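Long-range contacts in core protein VP7 (PDB 1BVP), which forms, as homotrimers mounted on a scaffold of VP3, part of the bluetongue virus core and is linked to binding of host cell surface receptors: residues A110-E115 and N258-L263; S71-N76 and I307-L312; I80-T85 and A328-N333. All blocks are in the same frame, centred on the assembly; numbering follows the deposited sequence.

All three interactions lie in the helical part of the VP7 subunit and join residues far apart in sequence. Interactions 1 and 2, with centres 15 Å apart, share one packed core: Leu311 CD1 of helix 304-323 lies 3.4 Å from Val112 CG2 and 3.6 Å from Tyr260 CZ. Interaction 1 also reaches neighbouring subunits, whereas interactions 2 and 3 are built within a single chain. Interaction 3 is centred about 20 Å from interaction 2, where the loops following helices 55-73 and 304-323 meet. Its nearest atoms are about 21 Å from interaction 1, and it is the most polar contact of the three.

Interaction 1 of 3, residues A110-E115 and N258-L263; sequences ARVTGE and NQYPAL
Helix 103-116 packs on the loop that leads into helix 263-271, with Arg111 and Val112 resting against the ring of Tyr260. Both approach the CD2-CE2 side of the ring obliquely: Val112 CG2 stands 3.8 Å from Tyr260 CE2, and the aliphatic Arg111 CG is 3.9 Å from Tyr260 CD2. The phenol is sent out toward the helix because its CG is anti to the backbone N (chi1 179°). Pro261 CD lies over one face of the ring, offset toward the rim.

A turn of helix further on, Glu115 lies across Gln259, the carboxylate and amide planes 79° apart. Glu115 CG sits 3.4 Å from Gln259 O, while OE1 of Glu115 comes within 3.5 Å of Gln259 CB. The amide nitrogen of Gln259 is directed elsewhere, donating to the carbonyls of Pro301 and Thr256, which fixes the rotation of the amide.

In the fold, these two segments border the chain's excursion into the beta-sandwich domain, which is inserted between the helices: one lies shortly before its first strand and the other soon after its last strand. The loop then tightens into a type II beta turn from Tyr260 to Leu263, closed by Leu263 N to Tyr260 O (3.1 Å), and Ala262 takes the N-cap position of the next helix.

The guanidinium of Arg111 passes near Pro261, with NH2 4.3 Å from Pro261 CD, and continues across the trimer interface to salt bridges with Asp318 and Glu266 of the second subunit.

Interaction 2 of 3, residues S71-N76 and I307-L312; sequences SAAGIN and ILTLLL
The closing turn of helix 55-73 comes alongside helix 304-323 with Ala73 CA 5.6 Å from Thr309 CA, a close approach consistent with the small residues Ala72 and Ala73 at the interface. Ala72 and Ala73 both direct their methyl groups at the second helix. Ala72 CB meets Leu312 CD2 at 3.8 Å, and the same leucine methyl lies 4.3 Å from Ala73 CB, so that one branch of Leu312 touches both alanines. One turn earlier on its helix, Leu308 puts CD1 4.0 Å from the carbonyl O of Ala72.

Helix 55-73 ends here in a Schellman motif: Gly74, with positive phi, is its C-prime residue, Ile75 N turns back to Leu70 O, and Gly74 N makes a weak bond to Ser71 O. The reversal brings Ile75 round to the same helix, where its CD1 reaches Thr309 CG2 (4.2 Å). Thr309 is thus met by the last helical residue and by the residue after the glycine.

Its two branches divide the work. OG1, beside the backbone N at chi1 -58°, lies 4.0 Å from Ala73 CB and is hydrogen-bonded to the carbonyl of Asp305 one turn back in its own helix; the methyl CG2 faces Ile75. The Ile75 side chain also packs on Arg288 and Thr289, while Leu308 and Leu311 lean on helix 103-116.

Interaction 3 of 3, residues I80-T85 and A328-N333; sequences ISPDYT and AIHGVN
Ile80, Ser81 and Asp83 grip the backbone of residues 328-330, and an ST turn at Ser81 shapes their own loop: Ser81 OG accepts from Asp83 N at 3.0 Å and, less directly, from Tyr84 N in the wider ST motif. The contact joins two irregular loops, one following helix 55-73 and the other following helix 304-323, at the periphery of the helical domain.

The tight part is built mostly on backbone atoms. His330 N donates to Ile80 O at 2.9 Å with a nearly straight N-H...O angle of 169°. The same oxygen lies 3.5 Å from Ile329 CA in a CA-H...O contact, and Ile329 CG2 also comes near it. Ser81 sets its OG anti to the backbone N, placing it against Ala328 O as well; the modelled separation there is too short to be reliable, although the hydroxyl is positioned to donate to that carbonyl. The CB atoms of Ile80 and Ile329 point away from the opposite loop, and both side chains pack on helix 276-286, Ile80 on Ala284 and Ile329 on Thr277 and Leu281.

The outer side is more exposed to solvent and held largely by nonpolar touches. Here Pro82 and His330 approach from opposite directions, and Pro82 CD lies over the face of the imidazole, 4.1 Å from the ring centroid and 27° off its normal, in a CH-pi contact. Pro82 CG touches Ala328 CB at 4.0 Å. His330 itself belongs to a type II beta turn from Ile329 to Val332, with Gly331 at positive phi. The polar exception on this side is Asp83: Ala328 N donates to its OD2 at 2.9 Å, reaching the oxygen from above the carboxylate plane, 36° out of it.

Interaction 1 of 3, residues A110-E115 and N258-L263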
loop_
_atom_site.group_PDB
_atom_site.type_symbol
_atom_site.label_atom_id
_atom_site.label_comp_id
_atom_site.label_asym_id
_atom_site.label_seq_id
_atom_site.Cartn_x
_atom_site.Cartn_y
_atom_site.Cartn_z
ATOM N N ALA A 110 -1.503 20.582 4.605
ATOM C CA ALA A 110 -0.581 20.598 5.745
ATOM C C ALA A 110 0.284 19.339 5.692
ATOM O O ALA A 110 1.477 19.355 6.042
ATOM C CB ALA A 110 -1.347 20.649 7.042
ATOM N N ARG A 111 -0.341 18.236 5.305
ATOM C CA ARG A 111 0.395 17.017 5.170
ATOM C C ARG A 111 1.460 17.142 4.079
ATOM O O ARG A 111 2.631 16.838 4.313
ATOM C CB ARG A 111 -0.509 15.861 4.813
ATOM C CG ARG A 111 0.286 14.615 4.951
ATOM C CD ARG A 111 0.588 14.389 6.444
ATOM N NE ARG A 111 0.111 13.052 6.685
ATOM C CZ ARG A 111 -0.788 12.698 7.577
ATOM N NH1 ARG A 111 -1.316 13.580 8.394
ATOM N NH2 ARG A 111 -1.279 11.476 7.526
ATOM N N VAL A 112 1.054 17.542 2.879
ATOM C CA VAL A 112 2.018 17.677 1.808
ATOM C C VAL A 112 3.178 18.551 2.269
ATOM O O VAL A 112 4.347 18.202 2.131
ATOM C CB VAL A 112 1.400 18.292 0.560
ATOM C CG1 VAL A 112 2.466 18.537 -0.483
ATOM C CG2 VAL A 112 0.346 17.353 -0.007
ATOM N N THR A 113 2.869 19.662 2.897
ATOM C CA THR A 113 3.947 20.519 3.322
ATOM C C THR A 113 4.791 19.926 4.445
ATOM O O THR A 113 6.015 19.907 4.374
ATOM C CB THR A 113 3.401 21.901 3.636
ATOM O OG1 THR A 113 3.093 22.537 2.394
ATOM C CG2 THR A 113 4.394 22.749 4.407
ATOM N N GLY A 114 4.133 19.383 5.445
ATOM C CA GLY A 114 4.860 18.830 6.556
ATOM C C GLY A 114 5.795 17.694 6.215
ATOM O O GLY A 114 6.964 17.761 6.592
ATOM N N GLU A 115 5.334 16.677 5.481
ATOM C CA GLU A 115 6.225 15.557 5.204
ATOM C C GLU A 115 7.330 15.863 4.216
ATOM O O GLU A 115 8.463 15.468 4.389
ATOM C CB GLU A 115 5.466 14.254 4.855
ATOM C CG GLU A 115 4.622 14.243 3.594
ATOM C CD GLU A 115 5.342 13.793 2.336
ATOM O OE1 GLU A 115 6.550 13.542 2.361
ATOM O OE2 GLU A 115 4.695 13.673 1.288
ATOM N N ASN A 258 4.726 5.756 0.203
ATOM C CA ASN A 258 3.863 5.799 1.372
ATOM C C ASN A 258 4.115 7.073 2.159
ATOM O O ASN A 258 3.860 7.091 3.340
ATOM C CB ASN A 258 4.148 4.654 2.326
ATOM C CG ASN A 258 3.878 3.295 1.724
ATOM O OD1 ASN A 258 4.788 2.496 1.598
ATOM N ND2 ASN A 258 2.629 3.002 1.414
ATOM N N GLN A 259 4.675 8.106 1.535
ATOM C CA GLN A 259 4.949 9.369 2.232
ATOM C C GLN A 259 3.675 10.192 2.452
ATOM O O GLN A 259 3.570 10.991 3.391
ATOM C CB GLN A 259 5.938 10.196 1.420
ATOM C CG GLN A 259 5.496 10.407 0.015
ATOM C CD GLN A 259 6.413 11.304 -0.764
ATOM O OE1 GLN A 259 6.501 12.498 -0.492
ATOM N NE2 GLN A 259 7.080 10.751 -1.763
ATOM N N TYR A 260 2.691 9.937 1.600
ATOM C CA TYR A 260 1.426 10.626 1.631
ATOM C C TYR A 260 0.353 9.553 1.457
ATOM O O TYR A 260 0.478 8.711 0.587
ATOM C CB TYR A 260 1.384 11.657 0.484
ATOM C CG TYR A 260 0.069 12.402 0.439
ATOM C CD1 TYR A 260 -1.014 11.874 -0.278
ATOM C CD2 TYR A 260 -0.138 13.574 1.197
ATOM C CE1 TYR A 260 -2.251 12.466 -0.233
ATOM C CE2 TYR A 260 -1.385 14.184 1.237
ATOM C CZ TYR A 260 -2.432 13.613 0.524
ATOM O OH TYR A 260 -3.688 14.113 0.579
ATOM N N PRO A 261 -0.742 9.603 2.250
ATOM C CA PRO A 261 -1.802 8.597 2.135
ATOM C C PRO A 261 -2.318 8.350 0.738
ATOM O O PRO A 261 -2.782 9.254 0.070
ATOM C CB PRO A 261 -2.889 9.087 3.090
ATOM C CG PRO A 261 -2.448 10.457 3.497
ATOM C CD PRO A 261 -1.006 10.535 3.362
ATOM N N ALA A 262 -2.245 7.084 0.331
ATOM C CA ALA A 262 -2.655 6.606 -0.979
ATOM C C ALA A 262 -2.063 7.321 -2.177
ATOM O O ALA A 262 -2.670 7.317 -3.273
ATOM C CB ALA A 262 -4.142 6.487 -1.104
ATOM N N LEU A 263 -0.810 7.772 -2.033
ATOM C CA LEU A 263 -0.111 8.454 -3.135
ATOM C C LEU A 263 -0.178 7.620 -4.432
ATOM O O LEU A 263 -0.407 8.149 -5.529
ATOM C CB LEU A 263 1.347 8.709 -2.766
ATOM C CG LEU A 263 1.957 10.029 -3.227
ATOM C CD1 LEU A 263 3.441 9.837 -3.466
ATOM C CD2 LEU A 263 1.280 10.537 -4.450
#

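Interaction 2 of 3, residues S71-N76 and I307-L312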
loop_
_atom_site.group_PDB
_atom_site.type_symbol
_atom_site.label_atom_id
_atom_site.label_comp_id
_atom_site.label_asym_id
_atom_site.label_seq_id
_atom_site.Cartn_x
_atom_site.Cartn_y
_atom_site.Cartn_z
ATOM N N SER A 71 -2.612 27.468 -11.647
ATOM C CA SER A 71 -2.106 28.562 -10.806
ATOM C C SER A 71 -1.595 28.064 -9.461
ATOM O O SER A 71 -0.552 28.504 -8.987
ATOM C CB SER A 71 -3.158 29.667 -10.615
ATOM O OG SER A 71 -3.444 30.268 -11.875
ATOM N N ALA A 72 -2.299 27.113 -8.857
ATOM C CA ALA A 72 -1.852 26.594 -7.566
ATOM C C ALA A 72 -0.549 25.801 -7.715
ATOM O O ALA A 72 0.264 25.794 -6.796
ATOM C CB ALA A 72 -2.934 25.709 -6.941
ATOM N N ALA A 73 -0.382 25.113 -8.850
ATOM C CA ALA A 73 0.803 24.306 -9.123
ATOM C C ALA A 73 1.981 25.131 -9.617
ATOM O O ALA A 73 3.110 24.650 -9.620
ATOM C CB ALA A 73 0.484 23.216 -10.106
ATOM N N GLY A 74 1.716 26.361 -10.032
ATOM C CA GLY A 74 2.769 27.249 -10.501
ATOM C C GLY A 74 3.210 26.981 -11.923
ATOM O O GLY A 74 4.283 27.401 -12.336
ATOM N N ILE A 75 2.347 26.338 -12.691
ATOM C CA ILE A 75 2.621 25.977 -14.075
ATOM C C ILE A 75 1.994 26.914 -15.102
ATOM O O ILE A 75 0.899 27.434 -14.933
ATOM C CB ILE A 75 2.045 24.577 -14.358
ATOM C CG1 ILE A 75 2.666 23.551 -13.417
ATOM C CG2 ILE A 75 2.192 24.195 -15.814
ATOM C CD1 ILE A 75 2.000 22.216 -13.497
ATOM N N ASN A 76 2.684 27.088 -16.212
ATOM C CA ASN A 76 2.177 27.898 -17.293
ATOM C C ASN A 76 2.208 26.930 -18.499
ATOM O O ASN A 76 3.272 26.675 -19.026
ATOM C CB ASN A 76 3.085 29.113 -17.470
ATOM C CG ASN A 76 2.793 29.897 -18.754
ATOM O OD1 ASN A 76 3.612 30.705 -19.172
ATOM N ND2 ASN A 76 1.625 29.671 -19.380
ATOM N N ILE A 307 4.659 16.437 -5.556
ATOM C CA ILE A 307 3.559 15.839 -4.822
ATOM C C ILE A 307 2.270 16.643 -5.009
ATOM O O ILE A 307 1.217 16.082 -5.323
ATOM C CB ILE A 307 3.883 15.737 -3.351
ATOM C CG1 ILE A 307 5.178 14.947 -3.161
ATOM C CG2 ILE A 307 2.737 15.070 -2.646
ATOM C CD1 ILE A 307 5.074 13.485 -3.618
ATOM N N LEU A 308 2.373 17.960 -4.861
ATOM C CA LEU A 308 1.236 18.850 -5.006
ATOM C C LEU A 308 0.608 18.717 -6.377
ATOM O O LEU A 308 -0.624 18.564 -6.516
ATOM C CB LEU A 308 1.695 20.277 -4.848
ATOM C CG LEU A 308 0.927 21.202 -3.917
ATOM C CD1 LEU A 308 0.887 22.531 -4.609
ATOM C CD2 LEU A 308 -0.467 20.708 -3.650
ATOM N N THR A 309 1.451 18.823 -7.396
ATOM C CA THR A 309 0.993 18.705 -8.771
ATOM C C THR A 309 0.240 17.389 -9.012
ATOM O O THR A 309 -0.772 17.361 -9.712
ATOM C CB THR A 309 2.182 18.821 -9.736
ATOM O OG1 THR A 309 2.862 20.076 -9.532
ATOM C CG2 THR A 309 1.722 18.727 -11.155
ATOM N N LEU A 310 0.724 16.297 -8.431
ATOM C CA LEU A 310 0.062 15.014 -8.593
ATOM C C LEU A 310 -1.292 15.069 -7.928
ATOM O O LEU A 310 -2.284 14.681 -8.554
ATOM C CB LEU A 310 0.899 13.851 -8.021
ATOM C CG LEU A 310 2.162 13.584 -8.852
ATOM C CD1 LEU A 310 3.088 12.705 -8.083
ATOM C CD2 LEU A 310 1.812 12.994 -10.200
ATOM N N LEU A 311 -1.350 15.541 -6.679
ATOM C CA LEU A 311 -2.631 15.626 -5.968
ATOM C C LEU A 311 -3.637 16.518 -6.697
ATOM O O LEU A 311 -4.783 16.125 -6.943
ATOM C CB LEU A 311 -2.425 16.152 -4.561
ATOM C CG LEU A 311 -1.604 15.175 -3.746
ATOM C CD1 LEU A 311 -1.537 15.683 -2.331
ATOM C CD2 LEU A 311 -2.245 13.785 -3.803
ATOM N N LEU A 312 -3.171 17.699 -7.080
ATOM C CA LEU A 312 -3.987 18.652 -7.800
ATOM C C LEU A 312 -4.479 18.062 -9.149
ATOM O O LEU A 312 -5.675 18.148 -9.497
ATOM C CB LEU A 312 -3.175 19.937 -7.981
ATOM C CG LEU A 312 -3.428 21.205 -7.126
ATOM C CD1 LEU A 312 -3.992 20.914 -5.792
ATOM C CD2 LEU A 312 -2.160 22.009 -7.002
#

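Interaction 3 of 3, residues I80-T85 and A328-N333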
loop_
_atom_site.group_PDB
_atom_site.type_symbol
_atom_site.label_atom_id
_atom_site.label_comp_id
_atom_site.label_asym_id
_atom_site.label_seq_id
_atom_site.Cartn_x
_atom_site.Cartn_y
_atom_site.Cartn_z
ATOM N N ILE A 80 -1.751 25.354 -25.673
ATOM C CA ILE A 80 -2.045 23.964 -25.987
ATOM C C ILE A 80 -3.392 23.805 -26.668
ATOM O O ILE A 80 -3.718 22.729 -27.196
ATOM C CB ILE A 80 -2.071 23.141 -24.706
ATOM C CG1 ILE A 80 -3.171 23.668 -23.778
ATOM C CG2 ILE A 80 -0.765 23.288 -23.996
ATOM C CD1 ILE A 80 -3.188 23.055 -22.402
ATOM N N SER A 81 -4.172 24.877 -26.703
ATOM C CA SER A 81 -5.504 24.730 -27.252
ATOM C C SER A 81 -6.126 25.952 -27.870
ATOM O O SER A 81 -5.903 27.088 -27.438
ATOM C CB SER A 81 -6.422 24.216 -26.129
ATOM O OG SER A 81 -7.757 24.090 -26.552
ATOM N N PRO A 82 -6.878 25.733 -28.941
ATOM C CA PRO A 82 -7.566 26.830 -29.642
ATOM C C PRO A 82 -8.861 27.195 -28.877
ATOM O O PRO A 82 -9.444 28.248 -29.090
ATOM C CB PRO A 82 -7.884 26.213 -31.013
ATOM C CG PRO A 82 -8.090 24.742 -30.713
ATOM C CD PRO A 82 -6.998 24.451 -29.671
ATOM N N ASP A 83 -9.259 26.322 -27.952
ATOM C CA ASP A 83 -10.471 26.481 -27.167
ATOM C C ASP A 83 -10.236 27.009 -25.783
ATOM O O ASP A 83 -11.131 27.591 -25.184
ATOM C CB ASP A 83 -11.215 25.139 -27.074
ATOM C CG ASP A 83 -11.732 24.668 -28.424
ATOM O OD1 ASP A 83 -11.786 25.490 -29.375
ATOM O OD2 ASP A 83 -12.079 23.473 -28.560
ATOM N N TYR A 84 -9.037 26.808 -25.262
ATOM C CA TYR A 84 -8.732 27.247 -23.912
ATOM C C TYR A 84 -7.492 28.089 -23.877
ATOM O O TYR A 84 -6.469 27.766 -24.502
ATOM C CB TYR A 84 -8.557 26.032 -22.995
ATOM C CG TYR A 84 -7.826 26.316 -21.691
ATOM C CD1 TYR A 84 -8.487 26.890 -20.601
ATOM C CD2 TYR A 84 -6.471 26.029 -21.545
ATOM C CE1 TYR A 84 -7.827 27.175 -19.404
ATOM C CE2 TYR A 84 -5.798 26.320 -20.336
ATOM C CZ TYR A 84 -6.489 26.895 -19.278
ATOM O OH TYR A 84 -5.830 27.239 -18.117
ATOM N N THR A 85 -7.572 29.165 -23.112
ATOM C CA THR A 85 -6.433 30.047 -22.934
ATOM C C THR A 85 -6.281 30.271 -21.442
ATOM O O THR A 85 -7.213 30.683 -20.774
ATOM C CB THR A 85 -6.642 31.363 -23.664
ATOM O OG1 THR A 85 -7.018 31.067 -25.019
ATOM C CG2 THR A 85 -5.351 32.185 -23.671
ATOM N N ALA A 328 -10.699 20.969 -27.939
ATOM C CA ALA A 328 -9.570 20.557 -28.760
ATOM C C ALA A 328 -8.197 20.886 -28.205
ATOM O O ALA A 328 -7.982 21.968 -27.655
ATOM C CB ALA A 328 -9.709 21.172 -30.120
ATOM N N ILE A 329 -7.258 19.961 -28.405
ATOM C CA ILE A 329 -5.866 20.140 -27.972
ATOM C C ILE A 329 -4.983 19.967 -29.215
ATOM O O ILE A 329 -5.225 19.078 -30.045
ATOM C CB ILE A 329 -5.504 19.127 -26.873
ATOM C CG1 ILE A 329 -6.259 19.492 -25.594
ATOM C CG2 ILE A 329 -4.025 19.148 -26.609
ATOM C CD1 ILE A 329 -6.099 18.521 -24.488
ATOM N N HIS A 330 -4.025 20.865 -29.400
ATOM C CA HIS A 330 -3.147 20.799 -30.576
ATOM C C HIS A 330 -2.439 19.465 -30.698
ATOM O O HIS A 330 -1.819 18.982 -29.748
ATOM C CB HIS A 330 -2.099 21.915 -30.556
ATOM C CG HIS A 330 -2.654 23.279 -30.819
ATOM N ND1 HIS A 330 -3.638 23.518 -31.762
ATOM C CD2 HIS A 330 -2.385 24.474 -30.240
ATOM C CE1 HIS A 330 -3.957 24.804 -31.745
ATOM N NE2 HIS A 330 -3.212 25.407 -30.831
ATOM N N GLY A 331 -2.558 18.856 -31.867
ATOM C CA GLY A 331 -1.891 17.593 -32.083
ATOM C C GLY A 331 -2.633 16.359 -31.631
ATOM O O GLY A 331 -2.170 15.248 -31.862
ATOM N N VAL A 332 -3.793 16.532 -31.016
ATOM C CA VAL A 332 -4.577 15.402 -30.551
ATOM C C VAL A 332 -5.701 15.143 -31.535
ATOM O O VAL A 332 -6.412 16.056 -31.924
ATOM C CB VAL A 332 -5.136 15.678 -29.139
ATOM C CG1 VAL A 332 -6.090 14.567 -28.698
ATOM C CG2 VAL A 332 -3.973 15.858 -28.147
ATOM N N ASN A 333 -5.866 13.886 -31.922
ATOM C CA ASN A 333 -6.895 13.500 -32.877
ATOM C C ASN A 333 -7.831 12.382 -32.386
ATOM O O ASN A 333 -7.527 11.199 -32.533
ATOM C CB ASN A 333 -6.205 13.089 -34.161
ATOM C CG ASN A 333 -6.777 13.786 -35.334
ATOM O OD1 ASN A 333 -7.701 13.276 -35.976
ATOM N ND2 ASN A 333 -6.309 15.006 -35.584
#